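Local coordinates for protein transcriptional regulator, SorC family (Enterococcus faecalis, PDB 2O0M) that probably regulates transcription as a DNA-binding protein of the SorC family, with a domain thought to sense a sugar ligand, at residues G309-R317 with L329-I339. Numbering follows the deposited sequence.
Sequences GKTKAKAIR and LITDEAAANEI. With PO4 (phosphate ion), chain C; PO4 (phosphate ion), chain B.
Gly309 N points at Asp332 OD1 in an almost straight hydrogen bond of 2.9 Å (176° at the hydrogen), arriving on the syn side, 20° out of the carboxylate plane. Asp332 is the N-cap of helix 333-339, and the same OD1 also accepts Ala335 N in the capping bond, so one buried atom ties the 309-312 turn to the helix start; Ser117 OG hydrogen-bonds Asp332 OD2. The backbones come close, with Lys310 CA 4.3 Å from Ala335 CA. Packing is tight at Ala313, whose CB lies 3.4 Å from Glu338 CG. Ile316 and Ile339 cross at about a right angle, CG2 of Ile316 3.8 Å from CD1 of Ile339; CD1, ending the CG1 branch of Ile316 (chi1 -69°, CG1 beside the backbone N), lies 4.0 Å from Ala335 CB. The solvent side is looser. Lys310 bends at its second torsion and lays its CE 3.6 Å from Glu338 OE2, yet NZ stays 4.3 Å from that oxygen, beyond a salt bridge, and a water links the two. A second water joins Lys314 NZ to Glu338 OE2, which forms a salt bridge with Lys341. Arg317 NE and NH2 hydrogen-bond, at the guanidinium edge, O4 and O1 of a phosphate probably from the crystallisation liquor. The contact belongs to a beta-alpha-beta crossover of the Rossmann-like putative sugar-binding domain; strand 328-332 runs parallel between 302-306 and 109-113, while helix 96-105 packs against Leu329 and Ile339.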
ATOM      1  N   GLY A 309      -7.979 -12.363  -0.531  1.00 10.97           N
ATOM      2  CA  GLY A 309      -8.263 -13.313  -1.600  1.00 11.34           C
ATOM      3  C   GLY A 309      -7.300 -14.487  -1.536  1.00 11.81           C
ATOM      4  O   GLY A 309      -6.113 -14.319  -1.270  1.00 12.17           O
ATOM      5  N   LYS A 310      -7.809 -15.691  -1.778  1.00 11.65           N
ATOM      6  CA  LYS A 310      -6.942 -16.848  -1.901  1.00 11.71           C
ATOM      7  C   LYS A 310      -5.848 -16.601  -2.959  1.00 11.31           C
ATOM      8  O   LYS A 310      -4.719 -17.074  -2.823  1.00 11.80           O
ATOM      9  CB  LYS A 310      -7.761 -18.095  -2.253  1.00 11.94           C
ATOM     10  CG  LYS A 310      -6.923 -19.348  -2.377  1.00 12.87           C
ATOM     11  CD  LYS A 310      -6.536 -19.655  -3.807  1.00 15.29           C
ATOM     12  CE  LYS A 310      -5.477 -20.739  -3.831  1.00 15.69           C
ATOM     13  NZ  LYS A 310      -4.998 -21.084  -5.185  1.00 16.96           N
ATOM     14  N   THR A 311      -6.175 -15.824  -3.987  1.00 10.98           N
ATOM     15  CA  THR A 311      -5.240 -15.584  -5.086  1.00 10.85           C
ATOM     16  C   THR A 311      -3.983 -14.832  -4.639  1.00 10.80           C
ATOM     17  O   THR A 311      -2.962 -14.883  -5.318  1.00 10.95           O
ATOM     18  CB  THR A 311      -5.896 -14.777  -6.235  1.00 10.98           C
ATOM     19  OG1 THR A 311      -6.360 -13.505  -5.749  1.00 11.46           O
ATOM     20  CG2 THR A 311      -7.055 -15.560  -6.864  1.00 11.96           C
ATOM     21  N   LYS A 312      -4.071 -14.142  -3.505  1.00 10.89           N
ATOM     22  CA  LYS A 312      -2.957 -13.336  -2.990  1.00 10.80           C
ATOM     23  C   LYS A 312      -2.155 -14.011  -1.877  1.00 10.71           C
ATOM     24  O   LYS A 312      -1.187 -13.433  -1.371  1.00  9.93           O
ATOM     25  CB  LYS A 312      -3.466 -11.966  -2.516  1.00 11.25           C
ATOM     26  CG  LYS A 312      -3.678 -10.974  -3.658  1.00 10.34           C
ATOM     27  CD  LYS A 312      -3.683  -9.527  -3.167  1.00 10.89           C
ATOM     28  CE  LYS A 312      -3.930  -8.558  -4.309  1.00 10.86           C
ATOM     29  NZ  LYS A 312      -3.790  -7.148  -3.866  1.00 10.52           N
ATOM     30  N   ALA A 313      -2.516 -15.239  -1.516  1.00 10.62           N
ATOM     31  CA  ALA A 313      -1.841 -15.924  -0.414  1.00 10.93           C
ATOM     32  C   ALA A 313      -0.320 -15.985  -0.612  1.00 10.78           C
ATOM     33  O   ALA A 313       0.445 -15.721   0.308  1.00 11.06           O
ATOM     34  CB  ALA A 313      -2.405 -17.320  -0.233  1.00 11.38           C
ATOM     35  N   LYS A 314       0.117 -16.346  -1.810  1.00 11.29           N
ATOM     36  CA  LYS A 314       1.550 -16.456  -2.087  1.00 11.84           C
ATOM     37  C   LYS A 314       2.248 -15.100  -2.006  1.00 11.47           C
ATOM     38  O   LYS A 314       3.319 -14.977  -1.407  1.00 10.42           O
ATOM     39  CB  LYS A 314       1.784 -17.085  -3.458  1.00 12.38           C
ATOM     40  CG  LYS A 314       1.425 -18.559  -3.530  1.00 14.13           C
ATOM     41  CD  LYS A 314       1.482 -19.063  -4.953  1.00 15.14           C
ATOM     42  CE  LYS A 314       1.654 -20.572  -5.025  1.00 18.56           C
ATOM     43  NZ  LYS A 314       0.708 -21.320  -4.157  1.00 21.10           N
ATOM     44  N   ALA A 315       1.625 -14.080  -2.589  1.00 10.49           N
ATOM     45  CA  ALA A 315       2.207 -12.731  -2.580  1.00 10.80           C
ATOM     46  C   ALA A 315       2.289 -12.195  -1.152  1.00  9.96           C
ATOM     47  O   ALA A 315       3.286 -11.581  -0.760  1.00  9.68           O
ATOM     48  CB  ALA A 315       1.388 -11.797  -3.440  1.00 10.19           C
ATOM     49  N   ILE A 316       1.224 -12.404  -0.384  1.00 10.20           N
ATOM     50  CA  ILE A 316       1.187 -11.977   1.020  1.00 10.87           C
ATOM     51  C   ILE A 316       2.328 -12.624   1.815  1.00 11.12           C
ATOM     52  O   ILE A 316       3.077 -11.944   2.516  1.00 11.78           O
ATOM     53  CB  ILE A 316      -0.177 -12.291   1.674  1.00 10.80           C
ATOM     54  CG1 ILE A 316      -1.265 -11.397   1.067  1.00  9.62           C
ATOM     55  CG2 ILE A 316      -0.121 -12.082   3.181  1.00 10.91           C
ATOM     56  CD1 ILE A 316      -2.689 -11.903   1.334  1.00 11.24           C
ATOM     57  N   ARG A 317       2.480 -13.932   1.677  1.00 11.69           N
ATOM     58  CA  ARG A 317       3.571 -14.644   2.355  1.00 12.31           C
ATOM     59  C   ARG A 317       4.947 -14.073   1.993  1.00 12.01           C
ATOM     60  O   ARG A 317       5.798 -13.889   2.855  1.00 12.67           O
ATOM     61  CB  ARG A 317       3.536 -16.131   2.006  1.00 12.53           C
ATOM     62  CG  ARG A 317       2.426 -16.893   2.690  1.00 14.05           C
ATOM     63  CD  ARG A 317       2.200 -18.227   2.021  1.00 15.66           C
ATOM     64  NE  ARG A 317       3.437 -19.002   1.927  1.00 18.32           N
ATOM     65  CZ  ARG A 317       3.749 -19.806   0.912  1.00 19.37           C
ATOM     66  NH1 ARG A 317       2.915 -19.975  -0.111  1.00 19.56           N
ATOM     67  NH2 ARG A 317       4.903 -20.459   0.915  1.00 20.38           N
ATOM     68  N   LEU A 329      -2.030  -6.274   9.458  1.00 12.26           N
ATOM     69  CA  LEU A 329      -2.467  -6.867   8.195  1.00 12.23           C
ATOM     70  C   LEU A 329      -3.983  -6.997   8.210  1.00 11.46           C
ATOM     71  O   LEU A 329      -4.536  -7.708   9.051  1.00 12.41           O
ATOM     72  CB  LEU A 329      -1.827  -8.237   7.969  1.00 11.97           C
ATOM     73  CG  LEU A 329      -2.329  -9.027   6.752  1.00 13.02           C
ATOM     74  CD1 LEU A 329      -2.042  -8.293   5.448  1.00 13.23           C
ATOM     75  CD2 LEU A 329      -1.721 -10.415   6.719  1.00 13.24           C
ATOM     76  N   ILE A 330      -4.641  -6.297   7.293  1.00 10.98           N
ATOM     77  CA  ILE A 330      -6.083  -6.455   7.066  1.00 11.15           C
ATOM     78  C   ILE A 330      -6.237  -7.398   5.884  1.00 10.44           C
ATOM     79  O   ILE A 330      -5.735  -7.131   4.793  1.00 11.08           O
ATOM     80  CB  ILE A 330      -6.784  -5.129   6.746  1.00 11.24           C
ATOM     81  CG1 ILE A 330      -6.583  -4.151   7.908  1.00 11.71           C
ATOM     82  CG2 ILE A 330      -8.269  -5.380   6.454  1.00 11.29           C
ATOM     83  CD1 ILE A 330      -7.065  -2.756   7.655  1.00 11.53           C
ATOM     84  N   THR A 331      -6.927  -8.507   6.106  1.00 10.99           N
ATOM     85  CA  THR A 331      -7.052  -9.532   5.090  1.00 10.44           C
ATOM     86  C   THR A 331      -8.416 -10.209   5.221  1.00 10.47           C
ATOM     87  O   THR A 331      -9.281  -9.758   5.981  1.00 11.20           O
ATOM     88  CB  THR A 331      -5.878 -10.539   5.216  1.00 10.99           C
ATOM     89  OG1 THR A 331      -5.823 -11.395   4.064  1.00 10.64           O
ATOM     90  CG2 THR A 331      -5.947 -11.356   6.508  1.00 11.42           C
ATOM     91  N   ASP A 332      -8.609 -11.281   4.479  1.00 10.50           N
ATOM     92  CA  ASP A 332      -9.878 -12.005   4.571  1.00 10.74           C
ATOM     93  C   ASP A 332      -9.678 -13.481   4.857  1.00 11.85           C
ATOM     94  O   ASP A 332      -8.554 -13.976   4.894  1.00 11.66           O
ATOM     95  CB  ASP A 332     -10.769 -11.751   3.350  1.00 11.02           C
ATOM     96  CG  ASP A 332     -10.122 -12.134   2.033  1.00  9.94           C
ATOM     97  OD1 ASP A 332      -9.163 -12.925   2.023  1.00 12.58           O
ATOM     98  OD2 ASP A 332     -10.604 -11.638   0.989  1.00 11.74           O
ATOM     99  N   GLU A 333     -10.791 -14.162   5.110  1.00 12.26           N
ATOM    100  CA  GLU A 333     -10.771 -15.576   5.436  1.00 13.59           C
ATOM    101  C   GLU A 333     -10.154 -16.387   4.313  1.00 12.47           C
ATOM    102  O   GLU A 333      -9.441 -17.351   4.559  1.00 13.23           O
ATOM    103  CB  GLU A 333     -12.188 -16.100   5.700  1.00 13.48           C
ATOM    104  CG  GLU A 333     -12.786 -15.692   7.034  1.00 15.94           C
ATOM    105  CD  GLU A 333     -14.113 -16.406   7.320  1.00 16.86           C
ATOM    106  OE1 GLU A 333     -15.080 -16.206   6.554  1.00 17.88           O
ATOM    107  OE2 GLU A 333     -14.190 -17.171   8.311  1.00 23.02           O
ATOM    108  N   ALA A 334     -10.441 -16.014   3.074  1.00 12.12           N
ATOM    109  CA  ALA A 334      -9.954 -16.796   1.947  1.00 11.89           C
ATOM    110  C   ALA A 334      -8.426 -16.790   1.903  1.00 12.43           C
ATOM    111  O   ALA A 334      -7.795 -17.829   1.707  1.00 12.08           O
ATOM    112  CB  ALA A 334     -10.542 -16.301   0.665  1.00 12.13           C
ATOM    113  N   ALA A 335      -7.826 -15.628   2.130  1.00 12.00           N
ATOM    114  CA  ALA A 335      -6.368 -15.538   2.154  1.00 12.62           C
ATOM    115  C   ALA A 335      -5.783 -16.276   3.359  1.00 12.64           C
ATOM    116  O   ALA A 335      -4.843 -17.054   3.217  1.00 13.27           O
ATOM    117  CB  ALA A 335      -5.923 -14.087   2.156  1.00 12.21           C
ATOM    118  N   ALA A 336      -6.354 -16.029   4.531  1.00 13.21           N
ATOM    119  CA  ALA A 336      -5.877 -16.627   5.769  1.00 13.91           C
ATOM    120  C   ALA A 336      -5.962 -18.153   5.739  1.00 14.53           C
ATOM    121  O   ALA A 336      -4.994 -18.828   6.076  1.00 14.50           O
ATOM    122  CB  ALA A 336      -6.656 -16.072   6.958  1.00 13.69           C
ATOM    123  N   ASN A 337      -7.116 -18.697   5.359  1.00 15.37           N
ATOM    124  CA  ASN A 337      -7.268 -20.157   5.276  1.00 15.86           C
ATOM    125  C   ASN A 337      -6.208 -20.780   4.361  1.00 16.29           C
ATOM    126  O   ASN A 337      -5.649 -21.827   4.673  1.00 16.70           O
ATOM    127  CB  ASN A 337      -8.665 -20.552   4.780  1.00 16.58           C
ATOM    128  CG  ASN A 337      -9.756 -20.313   5.812  1.00 17.39           C
ATOM    129  OD1 ASN A 337      -9.503 -20.257   7.019  1.00 19.90           O
ATOM    130  ND2 ASN A 337     -10.991 -20.191   5.333  1.00 18.16           N
ATOM    131  N   GLU A 338      -5.908 -20.121   3.245  1.00 16.22           N
ATOM    132  CA  GLU A 338      -4.917 -20.633   2.303  1.00 16.33           C
ATOM    133  C   GLU A 338      -3.507 -20.583   2.881  1.00 17.14           C
ATOM    134  O   GLU A 338      -2.746 -21.548   2.798  1.00 16.77           O
ATOM    135  CB  GLU A 338      -4.981 -19.853   0.987  1.00 16.02           C
ATOM    136  CG  GLU A 338      -3.956 -20.285  -0.048  1.00 15.64           C
ATOM    137  CD  GLU A 338      -4.184 -21.683  -0.608  1.00 16.20           C
ATOM    138  OE1 GLU A 338      -5.236 -22.319  -0.331  1.00 14.96           O
ATOM    139  OE2 GLU A 338      -3.300 -22.147  -1.353  1.00 16.15           O
ATOM    140  N   ILE A 339      -3.160 -19.455   3.484  1.00 17.09           N
ATOM    141  CA  ILE A 339      -1.848 -19.289   4.093  1.00 17.46           C
ATOM    142  C   ILE A 339      -1.609 -20.304   5.220  1.00 18.02           C
ATOM    143  O   ILE A 339      -0.511 -20.827   5.351  1.00 17.63           O
ATOM    144  CB  ILE A 339      -1.670 -17.843   4.619  1.00 17.36           C
ATOM    145  CG1 ILE A 339      -1.581 -16.862   3.438  1.00 16.10           C
ATOM    146  CG2 ILE A 339      -0.421 -17.726   5.497  1.00 17.63           C
ATOM    147  CD1 ILE A 339      -1.816 -15.387   3.794  1.00 16.23           C
TER
HETATM  148  P   PO4 C 402       6.422 -18.876   3.928  1.00 43.98           P
HETATM  149  O1  PO4 C 402       7.052 -19.808   2.921  1.00 46.76           O
HETATM  150  O2  PO4 C 402       5.368 -19.551   4.766  1.00 48.56           O
HETATM  151  O3  PO4 C 402       7.506 -18.335   4.820  1.00 46.44           O
HETATM  152  O4  PO4 C 402       5.784 -17.731   3.195  1.00 48.29           O
HETATM  153  P   PO4 B 401      -4.102  -4.766  -6.528  1.00 17.36           P
HETATM  154  O1  PO4 B 401      -3.532  -6.127  -6.367  1.00 19.86           O
HETATM  155  O2  PO4 B 401      -4.947  -4.359  -5.379  1.00 17.99           O
HETATM  156  O3  PO4 B 401      -3.002  -3.794  -6.820  1.00 22.36           O
HETATM  157  O4  PO4 B 401      -4.939  -4.744  -7.771  1.00 21.83           O
HETATM  158  O   HOH W   1      -3.012 -22.838  -4.423  1.00 77.17           O
HETATM  159  O   HOH W   2      -1.510 -20.372  -2.309  1.00 22.51           O